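Local atomic coordinates of ribonuclease (Chelonia mydas, PDB entry 2ZPO), a protein that probably cleaves single- and double-stranded RNA on the 3' side of pyrimidine nucleotides, as a secreted endonuclease of the pancreatic ribonuclease family. Residues Tyr4-Phe7 and Leu8-His11; His11-Tyr14 and Pro15-Ala18; Met29-Arg33 and Gly34-Pro38; Pro20-Arg23 and Thr24-Gln28; Ile54-Ile57 and Cys58-Gly62. One frame throughout, in Å; residues are numbered along the deposited sequence. Where two conformers were deposited one is given.

Contact 1 of 5, residues Tyr4-Phe7 and Leu8-His11; sequences YEKF and LRQH. With SO4 (sulfate ion), chain B.
Leu8 lies over one face of the Tyr4 ring, its CG 4.2 Å from the ring centroid in a CH-pi contact set toward the rim. Its CD1 touches Tyr4 CE2 at 3.6 Å, and CD2 reaches toward the hydroxyl end. The tyrosine CG stands anti to the backbone N (chi1 177°), which lays the ring back along the helix toward Leu8. One turn on, Phe7 offers a face to His11: CB of His11 sits above the centre of the phenyl ring, 4.2 Å from its centroid, and the two ring planes meet obliquely at 47°. This is the N-terminal helix 3-11 of the ribonuclease A fold, with its i to i+4 backbone bonds from Leu8 N to Tyr4 O through His11 N to Phe7 O. His11, the proton acceptor by similarity, has its imidazole pinned at both nitrogens: ND1 bonds to Thr45 O, while NE2 gives a hydrogen bond to sulfate O1 (2.9 Å), which lies at the ring edge, in plane. The extended chain of Lys6 runs beside the Gln10 conformer given here, CE 3.6 Å from Gln10 NE2. Arg9 bends at chi3, bringing NH2 to within 3.5 Å of Lys6 CG, while its NE pairs with Glu1.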
# COMPACT_ATOMS: atom_id res chain seq x y z
N TYR A 4 4.84 0.91 12.22
CA TYR A 4 3.43 1.22 11.96
C TYR A 4 3.29 2.50 11.17
O TYR A 4 2.56 2.52 10.16
CB TYR A 4 2.66 1.30 13.29
CG TYR A 4 1.21 1.69 13.12
CD1 TYR A 4 0.29 0.79 12.57
CD2 TYR A 4 0.78 2.96 13.44
CE1 TYR A 4 -1.05 1.17 12.39
CE2 TYR A 4 -0.54 3.33 13.28
CZ TYR A 4 -1.45 2.44 12.75
OH TYR A 4 -2.78 2.85 12.59
N GLU A 5 3.99 3.56 11.57
CA GLU A 5 3.98 4.82 10.84
C GLU A 5 4.46 4.63 9.40
O GLU A 5 3.93 5.26 8.49
CB GLU A 5 4.83 5.89 11.54
CG GLU A 5 4.14 6.44 12.78
CD GLU A 5 5.02 7.38 13.57
OE1 GLU A 5 6.27 7.20 13.54
OE2 GLU A 5 4.45 8.27 14.25
N LYS A 6 5.46 3.78 9.22
CA LYS A 6 5.98 3.52 7.86
C LYS A 6 4.93 2.81 7.01
O LYS A 6 4.80 3.09 5.83
CB LYS A 6 7.26 2.70 7.92
CG LYS A 6 7.80 2.31 6.52
CD LYS A 6 9.20 1.77 6.63
CE LYS A 6 9.75 1.41 5.25
NZ LYS A 6 11.24 1.23 5.30
N PHE A 7 4.18 1.92 7.64
CA PHE A 7 3.10 1.23 6.93
C PHE A 7 2.02 2.22 6.48
O PHE A 7 1.58 2.17 5.33
CB PHE A 7 2.48 0.12 7.78
CG PHE A 7 1.35 -0.60 7.08
CD1 PHE A 7 0.04 -0.12 7.19
CD2 PHE A 7 1.59 -1.74 6.29
CE1 PHE A 7 -1.02 -0.78 6.54
CE2 PHE A 7 0.55 -2.42 5.65
CZ PHE A 7 -0.77 -1.92 5.76
N LEU A 8 1.57 3.11 7.37
CA LEU A 8 0.61 4.14 6.97
C LEU A 8 1.17 5.04 5.86
O LEU A 8 0.46 5.37 4.93
CB LEU A 8 0.22 5.01 8.18
CG LEU A 8 -0.42 4.30 9.36
CD1 LEU A 8 -0.91 5.39 10.32
CD2 LEU A 8 -1.54 3.38 8.99
N ARG A 9 2.44 5.44 5.99
CA ARG A 9 3.01 6.37 5.02
C ARG A 9 3.07 5.74 3.64
O ARG A 9 2.72 6.39 2.65
CB ARG A 9 4.43 6.76 5.46
CG ARG A 9 5.20 7.59 4.42
CD ARG A 9 6.55 8.10 4.96
NE ARG A 9 7.44 7.06 5.48
CZ ARG A 9 8.26 6.33 4.73
NH1 ARG A 9 8.29 6.51 3.42
NH2 ARG A 9 9.03 5.40 5.29
N GLN A 10 3.49 4.49 3.58
CA GLN A 10 3.67 3.77 2.33
C GLN A 10 2.34 3.24 1.73
O GLN A 10 2.21 3.21 0.49
CB GLN A 10 4.65 2.61 2.50
CG GLN A 10 6.11 3.06 2.72
CD GLN A 10 7.13 1.96 2.54
OE1 GLN A 10 8.15 2.17 1.87
NE2 GLN A 10 6.89 0.82 3.13
N HIS A 11 1.37 2.89 2.58
CA HIS A 11 0.24 2.05 2.11
C HIS A 11 -1.19 2.53 2.40
O HIS A 11 -2.15 1.87 1.96
CB HIS A 11 0.39 0.61 2.61
CG HIS A 11 1.65 -0.06 2.15
ND1 HIS A 11 1.90 -0.37 0.83
CD2 HIS A 11 2.75 -0.45 2.84
CE1 HIS A 11 3.09 -0.94 0.73
NE2 HIS A 11 3.62 -1.01 1.94
S SO4 B . 6.44 -3.01 2.82
O1 SO4 B . 6.46 -1.79 2.02
O2 SO4 B . 7.42 -3.98 2.32
O3 SO4 B . 6.75 -2.74 4.24
O4 SO4 B . 5.14 -3.64 2.69

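Contact 2 of 5, residues His11-Tyr14 and Pro15-Ala18; sequences HVDY and PRTA. With SO4 (sulfate ion), chain B.
Thr17 meets the carboxylate of Asp13 with two donors, one for each oxygen. Its hydroxyl OG1 gives a hydrogen bond to Asp13 OD1 at 2.8 Å, and its amide N bonds to Asp13 OD2 at 2.9 Å, almost straight at 173°. Both arrive on the syn sides of the oxygens, the amide 28° out of the carboxylate plane and the hydroxyl closer to it. Asp13 extends its CG anti to the backbone N (chi1 179°), which carries the buried carboxylate across the turn to Thr17; the threonine OG1 stands beside its own backbone N, which lets a single residue present both donors. The chain here has left helix 3-11 after His11 and forms the loop leading to helix 22-32 of the ribonuclease fold, with a cis peptide bond before Pro15 bending it. OD2 also accepts from Tyr25 OH, and Arg33 NH2 makes a weak, long ion pair with OD1, so the carboxylate fastens the loop to helix 22-32. An asparagine at Asp13 would probably leave one of the donors facing it without an acceptor and Arg33 without its distant counter-charge. The solvent side is looser. Tyr14 and Pro15 are exposed; Pro15 CD lies over one face of the tyrosine ring near its rim, 4.1 Å from Tyr14 CD2. Arg16, in the conformer given, merely grazes the carboxylate with its CG, 3.9 Å from Asp13 OD2, then runs extended to Thr79 and a cation-pi contact with Tyr25.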
# COMPACT_ATOMS: atom_id res chain seq x y z
N HIS A 11 1.37 2.89 2.58
CA HIS A 11 0.24 2.05 2.11
C HIS A 11 -1.19 2.53 2.40
O HIS A 11 -2.15 1.87 1.96
CB HIS A 11 0.39 0.61 2.61
CG HIS A 11 1.65 -0.06 2.15
ND1 HIS A 11 1.90 -0.37 0.83
CD2 HIS A 11 2.75 -0.45 2.84
CE1 HIS A 11 3.09 -0.94 0.73
NE2 HIS A 11 3.62 -1.01 1.94
N VAL A 12 -1.35 3.62 3.13
CA VAL A 12 -2.70 4.08 3.49
C VAL A 12 -2.97 5.47 2.88
O VAL A 12 -2.25 6.45 3.16
CB VAL A 12 -2.94 4.06 5.03
CG1 VAL A 12 -4.34 4.59 5.36
CG2 VAL A 12 -2.74 2.65 5.61
N ASP A 13 -3.99 5.55 2.03
CA ASP A 13 -4.39 6.83 1.44
C ASP A 13 -5.89 6.91 1.53
O ASP A 13 -6.60 6.40 0.67
CB ASP A 13 -3.92 6.95 0.00
CG ASP A 13 -4.36 8.27 -0.64
OD1 ASP A 13 -4.34 9.29 0.08
OD2 ASP A 13 -4.69 8.26 -1.84
N TYR A 14 -6.37 7.53 2.61
CA TYR A 14 -7.79 7.57 2.87
C TYR A 14 -8.23 8.89 3.53
O TYR A 14 -7.67 9.25 4.56
CB TYR A 14 -8.18 6.39 3.78
CG TYR A 14 -9.62 6.50 4.19
CD1 TYR A 14 -10.64 6.10 3.31
CD2 TYR A 14 -9.97 7.08 5.41
CE1 TYR A 14 -11.98 6.25 3.67
CE2 TYR A 14 -11.30 7.24 5.77
CZ TYR A 14 -12.28 6.81 4.89
OH TYR A 14 -13.60 6.94 5.26
N PRO A 15 -9.24 9.58 2.94
CA PRO A 15 -9.88 9.26 1.65
C PRO A 15 -8.85 9.32 0.51
O PRO A 15 -7.80 9.95 0.69
CB PRO A 15 -10.94 10.37 1.47
CG PRO A 15 -11.12 10.96 2.86
CD PRO A 15 -9.83 10.78 3.57
N ARG A 16 -9.16 8.65 -0.60
CA ARG A 16 -8.26 8.62 -1.75
C ARG A 16 -7.92 10.04 -2.19
O ARG A 16 -8.80 10.92 -2.25
CB ARG A 16 -8.90 7.83 -2.89
CG ARG A 16 -7.91 7.48 -3.99
CD ARG A 16 -8.55 6.63 -5.05
NE ARG A 16 -7.53 6.04 -5.92
CZ ARG A 16 -7.08 6.60 -7.04
NH1 ARG A 16 -7.57 7.77 -7.46
NH2 ARG A 16 -6.16 5.99 -7.75
N THR A 17 -6.64 10.27 -2.44
CA THR A 17 -6.17 11.58 -2.91
C THR A 17 -6.62 11.77 -4.35
O THR A 17 -6.50 10.87 -5.18
CB THR A 17 -4.64 11.68 -2.75
OG1 THR A 17 -4.33 11.67 -1.37
CG2 THR A 17 -4.06 12.96 -3.39
N ALA A 18 -7.20 12.94 -4.64
CA ALA A 18 -7.70 13.25 -5.96
C ALA A 18 -6.54 13.42 -6.94
O ALA A 18 -5.47 13.91 -6.55
CB ALA A 18 -8.57 14.53 -5.91
S SO4 B . 6.44 -3.01 2.82
O1 SO4 B . 6.46 -1.79 2.02
O2 SO4 B . 7.42 -3.98 2.32
O3 SO4 B . 6.75 -2.74 4.24
O4 SO4 B . 5.14 -3.64 2.69

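Contact 3 of 5, residues Met29-Arg33 and Gly34-Pro38; sequences MMQRR and GMTLP. Unlike the reference sequence in segment 34-38: Leu37 (reference Ser).
Met35 N bonds to Met30 O (2.9 Å) nearly in line with the carbonyl, while Gly34 N reaches Gln31 O (3.0 Å) from above the carbonyl plane, and between them the helix is brought to a close. Gly34 has phi 86°, where a CB would press against Arg33 O. A water accepts from Thr36 N and donates to Gln31 O, carrying the link one residue further. Among the side chains, Met30 curls at chi2 and chi3, setting its CE 3.8 Å from Met35 CB. Met35 bends only at chi3 (-73°), which turns its CE back to 3.6 Å from Arg33 CB and also near Met30 SD, the two thioethers crossing at a slant. Thr36 directs its methyl CG2 to Met30 CB (3.9 Å) and its hydroxyl along Gln31. Cut back to an alanine, Met35 would probably leave a gap between Met30, Arg33 CB and the substrate-binding Asn44 (by similarity), which the thioether now fills. Arg33 leads its guanidinium the other way, NH1 bonding to the carbonyls of Arg9 and Val12. The whole is a Schellman motif with Gly34 as C-prime residue, ending helix 22-32 of the ribonuclease fold.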
# COMPACT_ATOMS: atom_id res chain seq x y z
N MET A 29 1.94 10.39 -5.71
CA MET A 29 1.84 9.78 -4.38
C MET A 29 3.15 9.08 -4.02
O MET A 29 3.60 9.13 -2.87
CB MET A 29 0.64 8.82 -4.32
CG MET A 29 -0.72 9.49 -4.37
SD MET A 29 -1.05 10.58 -2.96
CE MET A 29 -0.58 9.55 -1.59
N MET A 30 3.79 8.46 -5.01
CA MET A 30 5.07 7.79 -4.75
C MET A 30 6.09 8.79 -4.26
O MET A 30 6.88 8.49 -3.40
CB MET A 30 5.55 7.06 -6.00
CG MET A 30 4.74 5.80 -6.35
SD MET A 30 4.62 4.55 -5.03
CE MET A 30 6.25 3.81 -5.10
N GLN A 31 6.05 9.99 -4.82
CA GLN A 31 6.97 11.05 -4.38
C GLN A 31 6.57 11.64 -3.03
O GLN A 31 7.39 11.71 -2.12
CB GLN A 31 7.04 12.17 -5.41
CG GLN A 31 8.00 13.28 -5.00
CD GLN A 31 8.24 14.30 -6.08
OE1 GLN A 31 8.05 14.04 -7.27
NE2 GLN A 31 8.68 15.49 -5.67
N ARG A 32 5.30 12.04 -2.92
CA ARG A 32 4.78 12.67 -1.69
C ARG A 32 5.03 11.81 -0.45
O ARG A 32 5.38 12.32 0.64
CB ARG A 32 3.27 12.97 -1.83
CG ARG A 32 2.92 14.13 -2.77
CD ARG A 32 1.40 14.29 -2.96
NE ARG A 32 1.08 15.37 -3.91
CZ ARG A 32 -0.10 15.50 -4.52
NH1 ARG A 32 -1.07 14.61 -4.31
NH2 ARG A 32 -0.30 16.51 -5.37
N ARG A 33 4.91 10.49 -0.63
CA ARG A 33 5.03 9.54 0.47
C ARG A 33 6.45 9.04 0.71
O ARG A 33 6.65 8.11 1.49
CB ARG A 33 4.06 8.37 0.26
CG ARG A 33 2.61 8.76 0.26
CD ARG A 33 2.18 9.42 1.59
NE ARG A 33 0.74 9.69 1.58
CZ ARG A 33 -0.18 8.83 2.04
NH1 ARG A 33 0.20 7.67 2.54
NH2 ARG A 33 -1.47 9.15 2.01
N GLY A 34 7.44 9.63 0.04
CA GLY A 34 8.84 9.35 0.40
C GLY A 34 9.42 8.13 -0.28
O GLY A 34 10.41 7.58 0.18
N MET A 35 8.80 7.70 -1.38
CA MET A 35 9.17 6.45 -2.03
C MET A 35 9.94 6.61 -3.37
O MET A 35 10.14 5.64 -4.11
CB MET A 35 7.93 5.55 -2.17
CG MET A 35 7.54 4.89 -0.86
SD MET A 35 6.05 3.85 -1.04
CE MET A 35 4.80 5.12 -1.19
N THR A 36 10.44 7.82 -3.63
CA THR A 36 11.25 8.04 -4.84
C THR A 36 12.64 8.61 -4.55
O THR A 36 13.38 8.95 -5.49
CB THR A 36 10.54 8.89 -5.91
OG1 THR A 36 10.31 10.20 -5.42
CG2 THR A 36 9.20 8.26 -6.30
N LEU A 37 12.99 8.72 -3.28
CA LEU A 37 14.36 9.05 -2.90
C LEU A 37 14.83 8.11 -1.80
O LEU A 37 14.04 7.74 -0.92
CB LEU A 37 14.46 10.50 -2.43
CG LEU A 37 14.68 11.60 -3.47
CD1 LEU A 37 14.89 12.90 -2.76
CD2 LEU A 37 15.87 11.30 -4.38
N PRO A 38 16.11 7.70 -1.86
CA PRO A 38 17.10 8.04 -2.90
C PRO A 38 16.95 7.29 -4.24
O PRO A 38 17.61 7.64 -5.22
CB PRO A 38 18.44 7.69 -2.23
CG PRO A 38 18.08 6.59 -1.27
CD PRO A 38 16.69 6.84 -0.81
O HOH W 1 10.16 10.53 -2.40

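Contact 4 of 5, residues Pro20-Arg23 and Thr24-Gln28; sequences PDTR and TYCNQ. With SO4 (sulfate ion), chain D.
Asp21 OD1 is gripped twice by Thr24: by the hydroxyl OG1 at 2.7 Å and by the backbone N at 2.8 Å. The amide comes nearly along the C-O axis of that oxygen, whereas the hydroxyl arrives on its syn side, 31° out of the carboxylate plane. Asp21 reaches this place with its CG between the backbone N and the carbonyl carbon (chi1 48°), which folds the carboxylate back over the first turn. Thr24 sets OG1 beside its own N, and its methyl CG2 falls instead against Pro20 CD, 3.7 Å away, the two side chains crossing at about a right angle. Asp21 is thus the N-cap of helix 22-32, the second helix of the ribonuclease A fold, and the regular ladder starts with Tyr25 N to Asp21 O and Cys26 N to Thr22 O. The negative carboxylate at this end would probably be stabilised by the helix dipole. Arg23 adds a positive charge nearby: its chain bends at chi3 and brings one guanidinium face over Thr24 OG1, but NH1 makes just a long ion pair of 3.6 Å with Asp21 OD1, which lies well out of the guanidinium plane. Farther along, Arg23 CG passes Asn27 ND2 at 4.0 Å, the guanidinium and amide planes turned 71° apart, while Asn27 OD1 accepts from Tyr94 N. Thr22 OG1 donates to sulfate O1 (2.8 Å), an ion also held by Thr98. Cys26 SG, beside Thr22 O, is joined to Cys81 in a disulfide that ties the helix to strand 69-83.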
# COMPACT_ATOMS: atom_id res chain seq x y z
N PRO A 20 -5.85 13.44 -11.69
CA PRO A 20 -6.52 13.39 -13.01
C PRO A 20 -6.65 11.99 -13.60
O PRO A 20 -7.60 11.72 -14.34
CB PRO A 20 -5.64 14.27 -13.91
CG PRO A 20 -4.43 14.62 -13.12
CD PRO A 20 -4.54 14.09 -11.72
N ASP A 21 -5.70 11.11 -13.28
CA ASP A 21 -5.70 9.75 -13.79
C ASP A 21 -4.76 8.92 -12.92
O ASP A 21 -4.07 9.48 -12.07
CB ASP A 21 -5.24 9.75 -15.24
CG ASP A 21 -3.97 10.56 -15.44
OD1 ASP A 21 -2.92 10.19 -14.88
OD2 ASP A 21 -4.00 11.57 -16.17
N THR A 22 -4.72 7.61 -13.13
CA THR A 22 -3.96 6.75 -12.20
C THR A 22 -2.44 6.88 -12.34
O THR A 22 -1.71 6.80 -11.37
CB THR A 22 -4.39 5.29 -12.33
OG1 THR A 22 -5.82 5.21 -12.32
CG2 THR A 22 -3.84 4.50 -11.17
N ARG A 23 -1.97 7.13 -13.56
CA ARG A 23 -0.55 7.32 -13.79
C ARG A 23 -0.08 8.54 -12.97
O ARG A 23 0.94 8.47 -12.28
CB ARG A 23 -0.33 7.53 -15.30
CG ARG A 23 1.06 7.83 -15.75
CD ARG A 23 1.04 8.35 -17.20
NE ARG A 23 1.23 9.80 -17.22
CZ ARG A 23 0.31 10.73 -17.52
NH1 ARG A 23 -0.93 10.39 -17.88
NH2 ARG A 23 0.64 12.01 -17.48
N THR A 24 -0.85 9.62 -13.02
CA THR A 24 -0.53 10.84 -12.29
C THR A 24 -0.68 10.64 -10.77
O THR A 24 0.14 11.13 -10.00
CB THR A 24 -1.39 12.06 -12.73
OG1 THR A 24 -1.31 12.26 -14.16
CG2 THR A 24 -0.92 13.30 -12.04
N TYR A 25 -1.75 9.95 -10.36
CA TYR A 25 -1.90 9.55 -8.96
C TYR A 25 -0.59 8.90 -8.48
O TYR A 25 -0.01 9.29 -7.45
CB TYR A 25 -3.05 8.56 -8.81
CG TYR A 25 -3.19 8.06 -7.39
CD1 TYR A 25 -2.49 6.93 -6.97
CD2 TYR A 25 -4.00 8.72 -6.47
CE1 TYR A 25 -2.61 6.47 -5.67
CE2 TYR A 25 -4.13 8.29 -5.15
CZ TYR A 25 -3.41 7.17 -4.75
OH TYR A 25 -3.53 6.74 -3.44
N CYS A 26 -0.15 7.89 -9.22
CA CYS A 26 1.04 7.14 -8.82
C CYS A 26 2.31 8.00 -8.77
O CYS A 26 3.07 7.96 -7.82
CB CYS A 26 1.20 5.94 -9.74
SG CYS A 26 0.05 4.62 -9.39
N ASN A 27 2.50 8.82 -9.81
CA ASN A 27 3.65 9.68 -9.85
C ASN A 27 3.70 10.64 -8.65
O ASN A 27 4.74 10.78 -7.99
CB ASN A 27 3.65 10.42 -11.19
CG ASN A 27 4.06 9.51 -12.35
OD1 ASN A 27 4.76 8.50 -12.15
ND2 ASN A 27 3.67 9.88 -13.57
N GLN A 28 2.56 11.24 -8.35
CA GLN A 28 2.48 12.19 -7.24
C GLN A 28 2.63 11.51 -5.89
O GLN A 28 3.36 11.97 -5.02
CB GLN A 28 1.13 12.94 -7.31
CG GLN A 28 1.04 13.86 -8.52
CD GLN A 28 -0.28 14.65 -8.62
OE1 GLN A 28 -1.35 14.17 -8.25
NE2 GLN A 28 -0.19 15.87 -9.15
S SO4 D . -7.96 2.45 -13.57
O1 SO4 D . -6.59 2.97 -13.74
O2 SO4 D . -7.94 0.99 -13.30
O3 SO4 D . -8.61 3.20 -12.50
O4 SO4 D . -8.72 2.67 -14.81

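Contact 5 of 5, residues Ile54-Ile57 and Cys58-Gly62; sequences ITTI and CGPGG
OG1 of Thr56, in the conformer given here, lies beside the Pro60 ring, 3.8 Å from its CG. With that hydroxyl anti to its backbone N (chi1 -172°), the oxygen is turned toward the loop and also comes within 3.0 Å of Gly61 N, while the methyl CG2 lies 3.8 Å from Gly61 CA. The chain folds tightly over this turn: a CB on Gly62 would run into Ile57 O, which makes the absence of a side chain there fitting. Thr56 O is held from opposite faces of its plane, by Gly59 N (2.9 Å) and by Gly61 N (2.7 Å, bent to 130°). The branches of Ile57 pack against Phe76, Ile103 and Ile105, and its carbonyl O meets Gly62 CA in a CA-H...O contact of 3.3 Å. Cys58 has SG beside its own N, near Thr55 O at 3.8 Å, and joins Cys107 in a disulfide. Arg70 NE bonds to Ile57 O, adding a hold from strand 69-83. In this arrangement 3-10 bonds, such as Cys58 N to Thr55 O (3.0 Å), run into a type I beta turn from Gly59 to Gly62, leading from helix 51-55 into strand 62-64 of the ribonuclease fold.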
# COMPACT_ATOMS: atom_id res chain seq x y z
N ILE A 54 -7.78 -1.10 8.40
CA ILE A 54 -6.67 -1.99 8.04
C ILE A 54 -6.11 -2.70 9.26
O ILE A 54 -5.86 -3.89 9.20
CB ILE A 54 -5.60 -1.25 7.21
CG1 ILE A 54 -6.25 -0.71 5.92
CG2 ILE A 54 -4.41 -2.20 6.86
CD1 ILE A 54 -5.46 0.38 5.23
N THR A 55 -6.00 -2.01 10.38
CA THR A 55 -5.50 -2.63 11.62
C THR A 55 -6.32 -3.82 12.14
O THR A 55 -5.78 -4.78 12.72
CB THR A 55 -5.28 -1.56 12.72
OG1 THR A 55 -4.34 -0.59 12.25
CG2 THR A 55 -4.80 -2.20 14.01
N THR A 56 -7.63 -3.81 11.87
CA THR A 56 -8.44 -4.90 12.37
C THR A 56 -8.10 -6.21 11.64
O THR A 56 -8.45 -7.27 12.13
CB THR A 56 -9.93 -4.60 12.29
OG1 THR A 56 -10.65 -5.63 12.96
CG2 THR A 56 -10.39 -4.51 10.85
N ILE A 57 -7.42 -6.10 10.50
CA ILE A 57 -6.99 -7.30 9.76
C ILE A 57 -6.08 -8.15 10.66
O ILE A 57 -6.07 -9.40 10.56
CB ILE A 57 -6.27 -6.94 8.43
CG1 ILE A 57 -7.25 -6.21 7.48
CG2 ILE A 57 -5.72 -8.22 7.74
CD1 ILE A 57 -6.58 -5.52 6.35
N CYS A 58 -5.34 -7.47 11.53
CA CYS A 58 -4.41 -8.14 12.46
C CYS A 58 -5.14 -8.90 13.57
O CYS A 58 -4.53 -9.70 14.30
CB CYS A 58 -3.41 -7.14 13.05
SG CYS A 58 -2.44 -6.34 11.79
N GLY A 59 -6.44 -8.65 13.69
CA GLY A 59 -7.28 -9.27 14.72
C GLY A 59 -8.60 -9.73 14.13
O GLY A 59 -8.62 -10.49 13.15
N PRO A 60 -9.72 -9.27 14.72
CA PRO A 60 -11.01 -9.84 14.34
C PRO A 60 -11.45 -9.57 12.89
O PRO A 60 -12.32 -10.28 12.38
CB PRO A 60 -11.99 -9.22 15.35
CG PRO A 60 -11.34 -7.99 15.83
CD PRO A 60 -9.84 -8.24 15.77
N GLY A 61 -10.83 -8.57 12.24
CA GLY A 61 -11.11 -8.22 10.85
C GLY A 61 -10.30 -8.99 9.80
O GLY A 61 -10.37 -8.72 8.59
N GLY A 62 -9.56 -9.99 10.25
CA GLY A 62 -8.82 -10.83 9.31
C GLY A 62 -8.69 -12.26 9.81
O GLY A 62 -9.27 -12.63 10.84

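Contacts 1 and 2 share His11, the probable proton acceptor, whose sulfate is also bound by His114 ND1 and Tyr115 N and so probably marks the active site. Contact 3 reaches both through Arg33: its NH1 lies 2.8 Å from Arg9 O and 2.8 Å from Val12 O. Contact 4 adjoins contact 3 on helix 22-32 and meets contact 2 where Tyr25 OH comes 2.5 Å from Asp13 OD2. Contact 5, its centre about 16 Å from that of contact 1, packs on it, Ile54 CG2 lying 3.7 Å from Phe7 CE1, and on contact 2 through Val12. The centres of contacts 4 and 5 are about 29 Å apart, on opposite sides of the chain's centre.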